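Local structure of extracellular solute-binding protein family 1 (Arthrobacter chlorophenolicus, 4R2F) at residues Lys41-Pro46 against Thr92-Ser97; Lys58-Phe63 against Glu326-Tyr331; Gly111-Ala116 against Asn312-Thr317; Lys118-Leu123 against Lys144-Val149; Ile291-Pro296 against Asp363-Lys368. The protein binds the glucose disaccharide laminaribiose and, as an extracellular solute-binding protein, probably delivers it to a membrane sugar transporter. All coordinates share one frame; numbering follows the deposited sequence.

Interaction 1: Lys41-Pro46 against Thr92-Ser97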
# COMPACT_ATOMS: atom_id res chain seq x y z
N LYS A 41 1.44 -24.41 -2.99
CA LYS A 41 2.20 -23.26 -3.49
C LYS A 41 1.73 -21.95 -2.88
O LYS A 41 0.58 -21.56 -3.05
CB LYS A 41 2.10 -23.17 -5.01
CG LYS A 41 2.79 -24.32 -5.71
CD LYS A 41 2.47 -24.31 -7.19
CE LYS A 41 3.13 -25.49 -7.86
NZ LYS A 41 2.75 -25.51 -9.29
N PHE A 42 2.66 -21.27 -2.22
CA PHE A 42 2.42 -19.95 -1.65
C PHE A 42 3.24 -18.94 -2.42
O PHE A 42 4.47 -19.04 -2.50
CB PHE A 42 2.83 -19.95 -0.19
CG PHE A 42 2.67 -18.63 0.50
CD1 PHE A 42 1.46 -17.95 0.48
CD2 PHE A 42 3.71 -18.10 1.23
CE1 PHE A 42 1.33 -16.75 1.14
CE2 PHE A 42 3.59 -16.90 1.91
CZ PHE A 42 2.40 -16.22 1.85
N TRP A 43 2.56 -17.96 -3.01
CA TRP A 43 3.22 -16.84 -3.66
C TRP A 43 3.13 -15.61 -2.77
O TRP A 43 2.05 -15.27 -2.27
CB TRP A 43 2.56 -16.54 -5.00
CG TRP A 43 2.82 -17.55 -6.10
CD1 TRP A 43 3.42 -18.78 -5.98
CD2 TRP A 43 2.47 -17.41 -7.48
NE1 TRP A 43 3.45 -19.41 -7.21
CE2 TRP A 43 2.88 -18.59 -8.14
CE3 TRP A 43 1.85 -16.39 -8.21
CZ2 TRP A 43 2.69 -18.79 -9.52
CZ3 TRP A 43 1.67 -16.58 -9.59
CH2 TRP A 43 2.08 -17.78 -10.22
N ASP A 44 4.24 -14.90 -2.67
CA ASP A 44 4.40 -13.76 -1.78
C ASP A 44 5.11 -12.61 -2.52
O ASP A 44 5.83 -12.86 -3.48
CB ASP A 44 5.25 -14.18 -0.57
CG ASP A 44 5.11 -13.23 0.65
OD1 ASP A 44 4.07 -12.54 0.76
OD2 ASP A 44 6.01 -13.23 1.51
N MET A 45 4.91 -11.38 -2.07
CA MET A 45 5.47 -10.22 -2.75
C MET A 45 6.75 -9.79 -2.01
O MET A 45 7.00 -10.22 -0.87
CB MET A 45 4.45 -9.07 -2.75
CG MET A 45 3.06 -9.39 -3.32
SD MET A 45 3.01 -10.26 -4.89
CE MET A 45 3.58 -8.97 -5.95
N PRO A 46 7.54 -8.89 -2.60
CA PRO A 46 8.63 -8.30 -1.86
C PRO A 46 8.05 -7.16 -1.05
O PRO A 46 8.00 -6.02 -1.51
CB PRO A 46 9.60 -7.82 -2.97
CG PRO A 46 9.05 -8.37 -4.25
CD PRO A 46 7.57 -8.45 -4.00
N THR A 92 -1.66 -22.09 -13.89
CA THR A 92 -0.29 -22.26 -13.36
C THR A 92 -0.05 -21.40 -12.11
O THR A 92 1.09 -21.11 -11.74
CB THR A 92 0.75 -21.88 -14.42
OG1 THR A 92 0.41 -20.60 -14.96
CG2 THR A 92 0.79 -22.94 -15.55
N GLY A 93 -1.14 -21.03 -11.43
CA GLY A 93 -1.08 -20.15 -10.27
C GLY A 93 -0.94 -20.91 -8.96
O GLY A 93 -0.94 -22.16 -8.94
N PRO A 94 -0.85 -20.17 -7.85
CA PRO A 94 -0.62 -20.78 -6.55
C PRO A 94 -1.90 -21.27 -5.89
O PRO A 94 -3.02 -20.97 -6.36
CB PRO A 94 -0.04 -19.61 -5.76
CG PRO A 94 -0.83 -18.45 -6.26
CD PRO A 94 -0.99 -18.71 -7.74
N ALA A 95 -1.73 -21.99 -4.78
CA ALA A 95 -2.85 -22.36 -3.91
C ALA A 95 -3.25 -21.20 -2.98
O ALA A 95 -4.44 -21.01 -2.66
CB ALA A 95 -2.47 -23.58 -3.08
N VAL A 96 -2.24 -20.47 -2.53
CA VAL A 96 -2.38 -19.37 -1.59
C VAL A 96 -1.44 -18.25 -1.97
O VAL A 96 -0.32 -18.50 -2.45
CB VAL A 96 -1.96 -19.81 -0.16
CG1 VAL A 96 -2.22 -18.70 0.85
CG2 VAL A 96 -2.67 -21.09 0.25
N SER A 97 -1.85 -17.02 -1.73
CA SER A 97 -0.98 -15.88 -1.97
C SER A 97 -1.32 -14.64 -1.18
O SER A 97 -2.45 -14.45 -0.68
CB SER A 97 -0.97 -15.52 -3.48
OG SER A 97 -2.01 -14.63 -3.84
O HOH W 1 0.30 -23.92 -10.50
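Lys41 O receives two backbone N-H groups at once, from Ala95 N at 2.9 Å and from Val96 N at 3.1 Å. The bond from Ala95 lies in the carbonyl plane, on a lone pair, but is bent at its hydrogen (131°); that from Val96 is much straighter (162°) and points almost straight down the carbonyl. Two residues on from Lys41, the direction reverses and Trp43 N donates to Val96 O at 3.0 Å. Phe42 CA adds a C-H contact to the same Val96 O. Nearer the surface, the extended chain of Lys41 carries NZ to a water that donates to Gly93 O at 2.7 Å.

Phe42 thus pairs with Val96, and Trp43 with Ser97, as parallel strands. Strand 40-44 has strand 70-74 as its other parallel neighbour, the arrangement expected in the alpha/beta core of a solute-binding protein.

On one face of this sheet Pro94, rigid and rich in C-H groups, lies over the Trp43 indole in a CH-pi contact, its CB 3.5 Å from the centroid of the five-membered ring. The Trp43 CG sits beside the backbone N (chi1 -72°), which lays the ring across Pro94. A serine in place of Trp43 would probably strip Pro94 of this aromatic partner. On the other face Phe42 CD1 meets Val96 CG1 at 3.8 Å, and the Phe42 ring goes on to meet that of Phe328.

Interaction 2: Lys58-Phe63 against Glu326-Tyr331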
# COMPACT_ATOMS: atom_id res chain seq x y z
N LYS A 58 11.15 -19.04 5.38
CA LYS A 58 11.37 -20.02 6.47
C LYS A 58 10.08 -20.35 7.20
O LYS A 58 9.82 -21.51 7.51
CB LYS A 58 12.44 -19.56 7.46
CG LYS A 58 13.84 -19.94 7.00
CD LYS A 58 14.91 -19.21 7.79
CE LYS A 58 16.27 -19.31 7.11
NZ LYS A 58 17.00 -18.02 7.23
N ILE A 59 9.24 -19.34 7.46
CA ILE A 59 7.94 -19.61 8.06
C ILE A 59 7.11 -20.57 7.20
O ILE A 59 6.64 -21.60 7.68
CB ILE A 59 7.18 -18.30 8.34
CG1 ILE A 59 7.88 -17.55 9.46
CG2 ILE A 59 5.74 -18.57 8.75
CD1 ILE A 59 7.36 -16.15 9.67
N ALA A 60 6.98 -20.24 5.93
CA ALA A 60 6.15 -21.03 5.01
C ALA A 60 6.66 -22.46 4.86
O ALA A 60 5.89 -23.41 4.88
CB ALA A 60 6.08 -20.34 3.64
N GLU A 61 7.97 -22.60 4.72
CA GLU A 61 8.56 -23.90 4.47
C GLU A 61 8.58 -24.74 5.74
O GLU A 61 8.79 -25.95 5.68
CB GLU A 61 9.92 -23.75 3.78
CG GLU A 61 9.70 -23.11 2.40
CD GLU A 61 10.91 -23.07 1.47
OE1 GLU A 61 10.68 -22.94 0.24
OE2 GLU A 61 12.07 -23.14 1.94
N GLY A 62 8.27 -24.12 6.87
CA GLY A 62 8.07 -24.83 8.14
C GLY A 62 6.73 -25.52 8.29
O GLY A 62 6.56 -26.35 9.18
N PHE A 63 5.78 -25.19 7.42
CA PHE A 63 4.46 -25.80 7.46
C PHE A 63 4.53 -27.30 7.19
O PHE A 63 5.22 -27.74 6.27
CB PHE A 63 3.56 -25.17 6.40
CG PHE A 63 2.24 -25.84 6.23
CD1 PHE A 63 1.28 -25.76 7.23
CD2 PHE A 63 1.94 -26.54 5.06
CE1 PHE A 63 0.05 -26.38 7.06
CE2 PHE A 63 0.71 -27.16 4.89
CZ PHE A 63 -0.24 -27.08 5.89
N GLU A 326 -6.23 -24.34 3.78
CA GLU A 326 -6.81 -23.78 4.99
C GLU A 326 -5.89 -23.95 6.18
O GLU A 326 -5.68 -23.02 6.93
CB GLU A 326 -8.18 -24.40 5.26
CG GLU A 326 -9.20 -23.84 4.30
CD GLU A 326 -10.42 -24.70 4.10
OE1 GLU A 326 -10.53 -25.83 4.66
OE2 GLU A 326 -11.30 -24.21 3.38
N GLU A 327 -5.32 -25.14 6.32
CA GLU A 327 -4.34 -25.37 7.37
C GLU A 327 -3.12 -24.47 7.22
O GLU A 327 -2.64 -23.92 8.21
CB GLU A 327 -3.88 -26.84 7.39
CG GLU A 327 -4.91 -27.82 7.95
CD GLU A 327 -5.39 -27.50 9.37
OE1 GLU A 327 -4.55 -27.25 10.27
OE2 GLU A 327 -6.61 -27.52 9.59
N PHE A 328 -2.64 -24.30 5.99
CA PHE A 328 -1.49 -23.46 5.76
C PHE A 328 -1.81 -22.06 6.22
O PHE A 328 -1.00 -21.44 6.91
CB PHE A 328 -1.03 -23.39 4.29
CG PHE A 328 0.10 -22.41 4.08
CD1 PHE A 328 1.41 -22.75 4.39
CD2 PHE A 328 -0.14 -21.11 3.64
CE1 PHE A 328 2.44 -21.85 4.25
CE2 PHE A 328 0.88 -20.20 3.49
CZ PHE A 328 2.19 -20.57 3.81
N VAL A 329 -2.97 -21.55 5.81
CA VAL A 329 -3.31 -20.15 6.11
C VAL A 329 -3.41 -19.94 7.62
O VAL A 329 -2.96 -18.94 8.13
CB VAL A 329 -4.58 -19.65 5.39
CG1 VAL A 329 -5.03 -18.28 5.92
CG2 VAL A 329 -4.37 -19.57 3.88
N VAL A 330 -3.99 -20.91 8.34
CA VAL A 330 -4.12 -20.78 9.79
C VAL A 330 -2.74 -20.82 10.45
O VAL A 330 -2.42 -20.02 11.36
CB VAL A 330 -5.05 -21.88 10.33
CG1 VAL A 330 -5.10 -21.91 11.84
CG2 VAL A 330 -6.45 -21.69 9.77
N TYR A 331 -1.91 -21.74 9.99
CA TYR A 331 -0.53 -21.82 10.44
C TYR A 331 0.20 -20.50 10.21
O TYR A 331 0.87 -19.96 11.11
CB TYR A 331 0.18 -23.00 9.72
CG TYR A 331 1.68 -22.93 9.79
CD1 TYR A 331 2.40 -23.45 10.88
CD2 TYR A 331 2.40 -22.33 8.76
CE1 TYR A 331 3.79 -23.37 10.92
CE2 TYR A 331 3.77 -22.25 8.79
CZ TYR A 331 4.47 -22.77 9.87
OH TYR A 331 5.84 -22.66 9.83
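Phe63, Phe328 and Tyr331 form an aromatic cluster between segment 58-63 and the flank of helix 322-335. Phe328 turns its edge to the face of Phe63 in a T-shaped pair, with centroids 5.4 Å apart and planes at 85°. The backbone of Phe328 joins in, its CA lying over the Phe63 ring in a CH-pi contact. Tyr331 is set obliquely to Phe63, at 55°, and takes Phe63 CA over its own face, 4.0 Å from the ring centroid. Its CG is anti to the backbone N (chi1 163°), which swings the phenol out from helix 322-335 toward the other segment.

The polar part is a single bond across the contact, in which Tyr331 OH donates to Ile59 O over a short 2.5 Å. Ile59 O also accepts from Gly62 N at 3.1 Å, so the hydroxyl shares this oxygen with a backbone N-H of the oxygen's own segment. Glycine suits position 62, because a CB there would collide with Tyr331 OH. A phenylalanine at Tyr331 would probably cost Ile59 O this donor and leave the ring less firmly fixed.

Apolar contacts complete the fit: Ala60 CB, small enough to let the ring approach, lies 3.9 Å from Phe328 CZ, and Ile59 CG2 reaches Tyr331 CE2.

Around this cluster, Ala70 of strand 70-74 touches both phenylalanines, and Val329 packs on Val119 of helix 117-126.

Interaction 3: Gly111-Ala116 against Asn312-Thr317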
# COMPACT_ATOMS: atom_id res chain seq x y z
N GLY A 111 -14.46 -16.36 -10.25
CA GLY A 111 -14.73 -17.69 -9.78
C GLY A 111 -13.50 -18.53 -9.49
O GLY A 111 -13.60 -19.75 -9.48
N GLN A 112 -12.37 -17.90 -9.19
CA GLN A 112 -11.09 -18.62 -9.01
C GLN A 112 -10.56 -18.53 -7.57
O GLN A 112 -9.54 -19.13 -7.25
CB GLN A 112 -10.02 -18.04 -9.93
CG GLN A 112 -10.43 -17.84 -11.38
CD GLN A 112 -10.20 -19.06 -12.24
OE1 GLN A 112 -9.87 -20.14 -11.75
NE2 GLN A 112 -10.35 -18.89 -13.54
N ILE A 113 -11.27 -17.78 -6.73
CA ILE A 113 -10.93 -17.69 -5.32
C ILE A 113 -11.54 -18.86 -4.55
O ILE A 113 -12.57 -19.40 -4.94
CB ILE A 113 -11.43 -16.33 -4.76
CG1 ILE A 113 -10.44 -15.76 -3.75
CG2 ILE A 113 -12.84 -16.44 -4.19
CD1 ILE A 113 -9.18 -15.23 -4.40
N ALA A 114 -10.89 -19.28 -3.46
CA ALA A 114 -11.53 -20.17 -2.48
C ALA A 114 -11.92 -19.37 -1.23
O ALA A 114 -11.06 -18.75 -0.61
CB ALA A 114 -10.59 -21.30 -2.11
N TYR A 115 -13.21 -19.39 -0.87
CA TYR A 115 -13.72 -18.60 0.24
C TYR A 115 -13.05 -19.05 1.52
O TYR A 115 -12.78 -20.23 1.69
CB TYR A 115 -15.26 -18.69 0.34
CG TYR A 115 -15.94 -18.04 -0.83
CD1 TYR A 115 -15.92 -16.67 -0.97
CD2 TYR A 115 -16.56 -18.80 -1.82
CE1 TYR A 115 -16.51 -16.06 -2.07
CE2 TYR A 115 -17.16 -18.19 -2.92
CZ TYR A 115 -17.11 -16.82 -3.05
OH TYR A 115 -17.68 -16.19 -4.14
N ALA A 116 -12.79 -18.09 2.40
CA ALA A 116 -12.04 -18.32 3.63
C ALA A 116 -12.87 -18.60 4.87
O ALA A 116 -12.36 -18.52 5.99
CB ALA A 116 -11.13 -17.11 3.87
N ASN A 312 -4.24 -8.60 2.41
CA ASN A 312 -4.93 -9.84 2.76
C ASN A 312 -4.29 -11.06 2.10
O ASN A 312 -3.55 -10.95 1.13
CB ASN A 312 -6.41 -9.72 2.34
CG ASN A 312 -6.59 -9.27 0.90
OD1 ASN A 312 -6.71 -8.04 0.60
ND2 ASN A 312 -6.57 -10.22 -0.01
N ILE A 313 -4.54 -12.21 2.72
CA ILE A 313 -4.10 -13.49 2.23
C ILE A 313 -5.28 -14.18 1.64
O ILE A 313 -6.34 -14.28 2.27
CB ILE A 313 -3.51 -14.39 3.35
CG1 ILE A 313 -2.38 -13.67 4.07
CG2 ILE A 313 -2.99 -15.71 2.79
CD1 ILE A 313 -1.72 -14.49 5.14
N MET A 314 -5.06 -14.74 0.45
CA MET A 314 -6.11 -15.29 -0.36
C MET A 314 -5.78 -16.71 -0.78
O MET A 314 -4.62 -17.11 -0.91
CB MET A 314 -6.40 -14.36 -1.57
CG MET A 314 -5.34 -14.22 -2.63
SD MET A 314 -5.51 -12.70 -3.58
CE MET A 314 -4.57 -11.61 -2.54
N MET A 315 -6.83 -17.49 -0.91
CA MET A 315 -6.73 -18.88 -1.32
C MET A 315 -7.40 -19.01 -2.69
O MET A 315 -8.31 -18.24 -3.00
CB MET A 315 -7.44 -19.79 -0.28
CG MET A 315 -6.76 -19.95 1.07
SD MET A 315 -7.59 -21.09 2.20
CE MET A 315 -9.10 -20.20 2.41
N TYR A 316 -6.96 -19.98 -3.50
CA TYR A 316 -7.44 -20.18 -4.87
C TYR A 316 -8.01 -21.57 -5.08
O TYR A 316 -7.61 -22.51 -4.40
CB TYR A 316 -6.28 -20.02 -5.84
CG TYR A 316 -5.63 -18.64 -5.84
CD1 TYR A 316 -4.72 -18.28 -4.86
CD2 TYR A 316 -5.95 -17.71 -6.80
CE1 TYR A 316 -4.14 -17.03 -4.85
CE2 TYR A 316 -5.38 -16.46 -6.80
CZ TYR A 316 -4.46 -16.11 -5.84
OH TYR A 316 -3.86 -14.86 -5.87
N THR A 317 -8.90 -21.70 -6.07
CA THR A 317 -9.51 -22.99 -6.39
C THR A 317 -8.50 -24.01 -6.89
O THR A 317 -8.68 -25.20 -6.70
CB THR A 317 -10.65 -22.88 -7.42
OG1 THR A 317 -10.17 -22.21 -8.58
CG2 THR A 317 -11.86 -22.12 -6.83
O HOH W 2 -9.38 -16.61 0.11
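Ile113 and Tyr316 pair where the short, weakly bonded strand 113-114 runs antiparallel to strand 306-316, part of the mixed sheet of this solute-binding protein. They form a non-hydrogen-bonded pair with side chains that diverge, Tyr316 sending its hydroxyl to Ser97. Ile113 instead crosses Met314 at about a right angle, Ile113 CD1 lying 4.1 Å from Met314 CB. At the outer end, the Thr317 methyl CG2 rests on Ile113 O at 3.4 Å.

Ala114 and Met315 pack together, Ala114 CB lying 3.9 Å from Met315 CB, and alanine leaves room for the methionine to run past it. The Met315 chain turns at its last torsion (chi3 -64°), which lays CE against Ala116 CA at 3.7 Å, just where Ala116 serves as N-cap of the next helix.

Two nearly straight backbone bonds hold the two segments together: Thr317 N donates to Gln112 O at 2.9 Å, and Ala114 N to Met315 O at 2.8 Å. Both donors stand above the carbonyl plane. Gly111, with its positive phi, closes the preceding helix in a Schellman motif. Between Ala114 O and Met315 N a water fills in, donating to the first at 2.8 Å and accepting from the second at 2.9 Å.

Interaction 4: Lys118-Leu123 against Lys144-Val149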
# COMPACT_ATOMS: atom_id res chain seq x y z
N LYS A 118 -13.99 -21.32 6.29
CA LYS A 118 -13.48 -22.38 7.16
C LYS A 118 -12.24 -21.92 7.94
O LYS A 118 -12.04 -22.33 9.07
CB LYS A 118 -13.18 -23.67 6.37
CG LYS A 118 -14.40 -24.46 5.90
CD LYS A 118 -14.96 -25.43 6.95
CE LYS A 118 -13.97 -26.53 7.36
NZ LYS A 118 -13.24 -26.23 8.63
N VAL A 119 -11.40 -21.10 7.32
CA VAL A 119 -10.26 -20.49 8.02
C VAL A 119 -10.75 -19.63 9.16
O VAL A 119 -10.28 -19.75 10.28
CB VAL A 119 -9.37 -19.64 7.06
CG1 VAL A 119 -8.38 -18.78 7.84
CG2 VAL A 119 -8.66 -20.57 6.08
N ILE A 120 -11.75 -18.80 8.88
CA ILE A 120 -12.35 -17.96 9.90
C ILE A 120 -12.86 -18.80 11.09
O ILE A 120 -12.64 -18.44 12.23
CB ILE A 120 -13.51 -17.12 9.35
CG1 ILE A 120 -13.03 -16.09 8.30
CG2 ILE A 120 -14.24 -16.40 10.48
CD1 ILE A 120 -12.05 -15.07 8.81
N GLU A 121 -13.56 -19.89 10.80
CA GLU A 121 -14.03 -20.83 11.84
C GLU A 121 -12.88 -21.37 12.66
O GLU A 121 -12.96 -21.41 13.88
CB GLU A 121 -14.74 -22.05 11.25
CG GLU A 121 -16.10 -21.83 10.61
CD GLU A 121 -16.57 -23.06 9.82
OE1 GLU A 121 -16.34 -24.20 10.28
OE2 GLU A 121 -17.18 -22.89 8.73
N LYS A 122 -11.81 -21.82 11.99
CA LYS A 122 -10.66 -22.34 12.69
C LYS A 122 -10.01 -21.26 13.57
O LYS A 122 -9.55 -21.56 14.66
CB LYS A 122 -9.63 -22.96 11.73
CG LYS A 122 -10.10 -24.23 11.02
CD LYS A 122 -9.11 -24.59 9.90
CE LYS A 122 -9.25 -26.01 9.42
NZ LYS A 122 -8.72 -26.94 10.45
N LEU A 123 -10.00 -20.01 13.11
CA LEU A 123 -9.42 -18.93 13.91
C LEU A 123 -10.31 -18.62 15.13
O LEU A 123 -9.81 -18.26 16.19
CB LEU A 123 -9.24 -17.67 13.08
CG LEU A 123 -8.27 -17.78 11.92
CD1 LEU A 123 -8.33 -16.51 11.07
CD2 LEU A 123 -6.85 -18.07 12.40
N LYS A 144 -21.40 -14.53 -0.59
CA LYS A 144 -20.99 -15.88 -0.90
C LYS A 144 -19.90 -16.38 0.03
O LYS A 144 -19.57 -17.55 -0.01
CB LYS A 144 -20.54 -15.97 -2.36
CG LYS A 144 -21.48 -15.24 -3.31
CD LYS A 144 -21.24 -15.45 -4.79
CE LYS A 144 -20.14 -14.64 -5.46
NZ LYS A 144 -20.25 -13.17 -5.29
N GLY A 145 -19.33 -15.49 0.86
CA GLY A 145 -18.31 -15.85 1.83
C GLY A 145 -17.26 -14.76 1.99
O GLY A 145 -17.33 -13.69 1.38
N TYR A 146 -16.27 -15.04 2.82
CA TYR A 146 -15.08 -14.20 2.98
C TYR A 146 -14.12 -14.39 1.82
O TYR A 146 -13.66 -15.52 1.57
CB TYR A 146 -14.37 -14.58 4.28
CG TYR A 146 -15.13 -14.09 5.47
CD1 TYR A 146 -14.93 -12.80 5.92
CD2 TYR A 146 -16.06 -14.89 6.12
CE1 TYR A 146 -15.64 -12.31 6.99
CE2 TYR A 146 -16.77 -14.41 7.21
CZ TYR A 146 -16.55 -13.11 7.62
OH TYR A 146 -17.23 -12.59 8.67
N VAL A 147 -13.81 -13.32 1.09
CA VAL A 147 -12.96 -13.48 -0.08
C VAL A 147 -11.47 -13.67 0.28
O VAL A 147 -10.70 -14.17 -0.53
CB VAL A 147 -13.10 -12.34 -1.11
CG1 VAL A 147 -14.55 -12.16 -1.52
CG2 VAL A 147 -12.52 -11.05 -0.59
N ALA A 148 -11.08 -13.28 1.49
CA ALA A 148 -9.69 -13.34 1.95
C ALA A 148 -9.65 -13.02 3.43
O ALA A 148 -10.69 -12.72 4.03
CB ALA A 148 -8.83 -12.32 1.19
N VAL A 149 -8.46 -13.08 4.02
CA VAL A 149 -8.26 -12.78 5.44
C VAL A 149 -7.21 -11.67 5.57
O VAL A 149 -6.11 -11.78 4.99
CB VAL A 149 -7.81 -14.04 6.19
CG1 VAL A 149 -7.59 -13.75 7.66
CG2 VAL A 149 -8.81 -15.16 6.01
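Ile120 and Tyr146 meet at about a right angle, the isoleucine coming over one face of the phenol ring. Ile120 CG1 does the touching: it stands 4.1 Å from the centroid of the Tyr146 ring, 20° off the normal, in a CH-pi contact displaced toward the rim, with CD2 of Tyr146 the nearest ring atom at 3.9 Å. The longer arm of Ile120 suits this place because it serves two partners, Ile120 CG1 resting on the tyrosine while Ile120 CD1 extends to Val149 CG2 at 4.3 Å.

Val149 is the second centre of the contact, and its two methyls divide the work. Val149 CG1 is anti to the backbone N (chi1 180°) and faces Leu123 CD1 at 4.4 Å; Val149 CG2 lies between Ile120 and Val119, 4.1 Å from Val119 CG1. Positions 119, 120 and 123 fall on one side of helix 117-126, so that a single flank of the helix presents three aliphatic side chains to the strand.

The backbones stay well apart, the nearest CA atoms, of Ile120 and Val149, being 8.0 Å apart. Outside this contact Tyr146 N bonds to Asp117 OD1, Val149 pairs with Ile313 in the sheet, and Leu333 of helix 322-335 packs on both Leu123 and Val149.

No hydrogen bond crosses between the two segments. Between them the join is hydrophobic packing, its fit set by side-chain shape and the flat face of one ring.

Interaction 5: Ile291-Pro296 against Asp363-Lys368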
# COMPACT_ATOMS: atom_id res chain seq x y z
N ILE A 291 15.75 10.28 10.22
CA ILE A 291 14.52 10.11 9.42
C ILE A 291 13.36 9.82 10.36
O ILE A 291 13.37 8.81 11.06
CB ILE A 291 14.62 8.95 8.42
CG1 ILE A 291 15.72 9.23 7.39
CG2 ILE A 291 13.27 8.76 7.73
CD1 ILE A 291 16.08 8.00 6.57
N VAL A 292 12.36 10.70 10.32
CA VAL A 292 11.28 10.75 11.30
C VAL A 292 9.91 10.94 10.66
O VAL A 292 9.77 11.60 9.61
CB VAL A 292 11.56 11.93 12.29
CG1 VAL A 292 10.39 12.20 13.21
CG2 VAL A 292 12.83 11.63 13.08
N VAL A 293 8.88 10.38 11.29
CA VAL A 293 7.49 10.57 10.80
C VAL A 293 7.05 12.00 10.99
O VAL A 293 7.26 12.59 12.06
CB VAL A 293 6.51 9.59 11.49
CG1 VAL A 293 5.06 9.90 11.13
CG2 VAL A 293 6.85 8.17 11.09
N ALA A 294 6.48 12.58 9.93
CA ALA A 294 5.92 13.94 9.99
C ALA A 294 4.41 13.86 10.22
O ALA A 294 3.77 12.87 9.87
CB ALA A 294 6.22 14.69 8.68
N SER A 295 3.83 14.92 10.79
CA SER A 295 2.37 14.93 11.00
C SER A 295 1.64 15.07 9.66
O SER A 295 2.16 15.70 8.74
CB SER A 295 1.96 16.08 11.93
OG SER A 295 2.46 15.84 13.25
N PRO A 296 0.43 14.49 9.56
CA PRO A 296 -0.36 14.70 8.35
C PRO A 296 -0.59 16.19 8.12
O PRO A 296 -0.56 16.98 9.07
CB PRO A 296 -1.69 13.98 8.62
CG PRO A 296 -1.50 13.20 9.87
CD PRO A 296 -0.28 13.70 10.58
N ASP A 363 8.96 2.07 19.41
CA ASP A 363 9.35 2.92 18.28
C ASP A 363 8.35 4.06 18.12
O ASP A 363 7.20 3.83 17.70
CB ASP A 363 9.43 2.07 17.01
CG ASP A 363 9.89 2.85 15.79
OD1 ASP A 363 9.92 4.11 15.84
OD2 ASP A 363 10.21 2.19 14.76
N PRO A 364 8.77 5.29 18.43
CA PRO A 364 7.83 6.39 18.41
C PRO A 364 7.26 6.70 17.03
O PRO A 364 6.18 7.26 16.93
CB PRO A 364 8.66 7.57 18.92
CG PRO A 364 10.08 7.22 18.60
CD PRO A 364 10.14 5.74 18.75
N ASN A 365 7.99 6.36 15.97
CA ASN A 365 7.43 6.49 14.63
C ASN A 365 6.18 5.66 14.45
O ASN A 365 5.23 6.12 13.85
CB ASN A 365 8.45 6.12 13.57
CG ASN A 365 9.56 7.13 13.48
OD1 ASN A 365 9.32 8.34 13.57
ND2 ASN A 365 10.77 6.65 13.26
N ASN A 366 6.19 4.44 14.97
CA ASN A 366 5.04 3.57 14.86
C ASN A 366 3.87 4.16 15.63
O ASN A 366 2.73 4.14 15.16
CB ASN A 366 5.31 2.17 15.42
CG ASN A 366 6.30 1.36 14.58
OD1 ASN A 366 6.55 1.60 13.39
ND2 ASN A 366 6.81 0.33 15.21
N VAL A 367 4.15 4.65 16.84
CA VAL A 367 3.09 5.26 17.64
C VAL A 367 2.49 6.49 16.97
O VAL A 367 1.26 6.68 16.98
CB VAL A 367 3.58 5.61 19.06
CG1 VAL A 367 2.57 6.48 19.80
CG2 VAL A 367 3.82 4.32 19.84
N LYS A 368 3.33 7.31 16.36
CA LYS A 368 2.81 8.50 15.68
C LYS A 368 1.89 8.13 14.50
O LYS A 368 0.86 8.79 14.25
CB LYS A 368 3.97 9.35 15.22
CG LYS A 368 3.55 10.67 14.60
CD LYS A 368 4.76 11.57 14.47
CE LYS A 368 4.39 12.92 13.93
NZ LYS A 368 5.52 13.87 13.98
O HOH W 3 13.43 7.70 13.28
O HOH W 4 5.88 16.46 12.50
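Val293 is gripped at both of its backbone polar atoms by side chains of the helix. Val293 N donates to Asn365 OD1 at 3.1 Å in a nearly straight bond (169°), and its O accepts from Lys368 NZ at 2.9 Å; in each case the donor stands well above the plane of the carbonyl it meets. An amide and a long amine suit these tasks, the first offering an acceptor and the second a donor. The Val293 side chain points toward the helix between them, CG2 lying 3.6 Å from Asn365 CB and CG1 3.7 Å from Lys368 CD. Lys368 starts with CG anti to the backbone N (chi1 -175°) and stays extended to its end, so that its methylenes slide past Val293 before NZ reaches the carbonyl.

Two waters widen the grip. One accepts from Asn365 ND2 at 2.9 Å and donates to Ile291 O; the other accepts from both Lys368 NZ and Ser295 N. The Ser295 hydroxyl lies near the lysine CE, but its hydrogen bond goes to Glu372 further along the helix.

Behind these contacts, Asp363 occupies the N-cap position, its OD1 accepting from Asn365 N at 3.0 Å in a capping bond. Asn365 and Lys368, three residues apart, lie on the same side of that helix. Val292 and Ala294 make backbone bonds to Tyr160 and Leu158 of strand 145-161.

Helix segment 364-368 thus runs almost parallel to strand 291-294, their axes 14° and 8.1 Å apart, as part of the alpha/beta architecture of a solute-binding protein.

From the N terminus, interaction 1 closes the first loop, bringing 92-97 back beside 41-46. Interaction 2 opens inside that loop, at 58-63, but closes only at 326-331, so the two cross. Within the span of interaction 2 lies interaction 3, and within interaction 3 lies the short loop of interaction 4. Interaction 5 opens at 291-296, before interactions 3 and 2 have closed, and ends after both, crossing them. The first four lie close together, each pair touching except interactions 1 and 4, and tie strands 40-44, 96-97 and 306-316 to helices 117-126 and 322-335. Interaction 5 lies across the centre of the chain from interactions 1 and 3, linked to them through the shared mixed sheet.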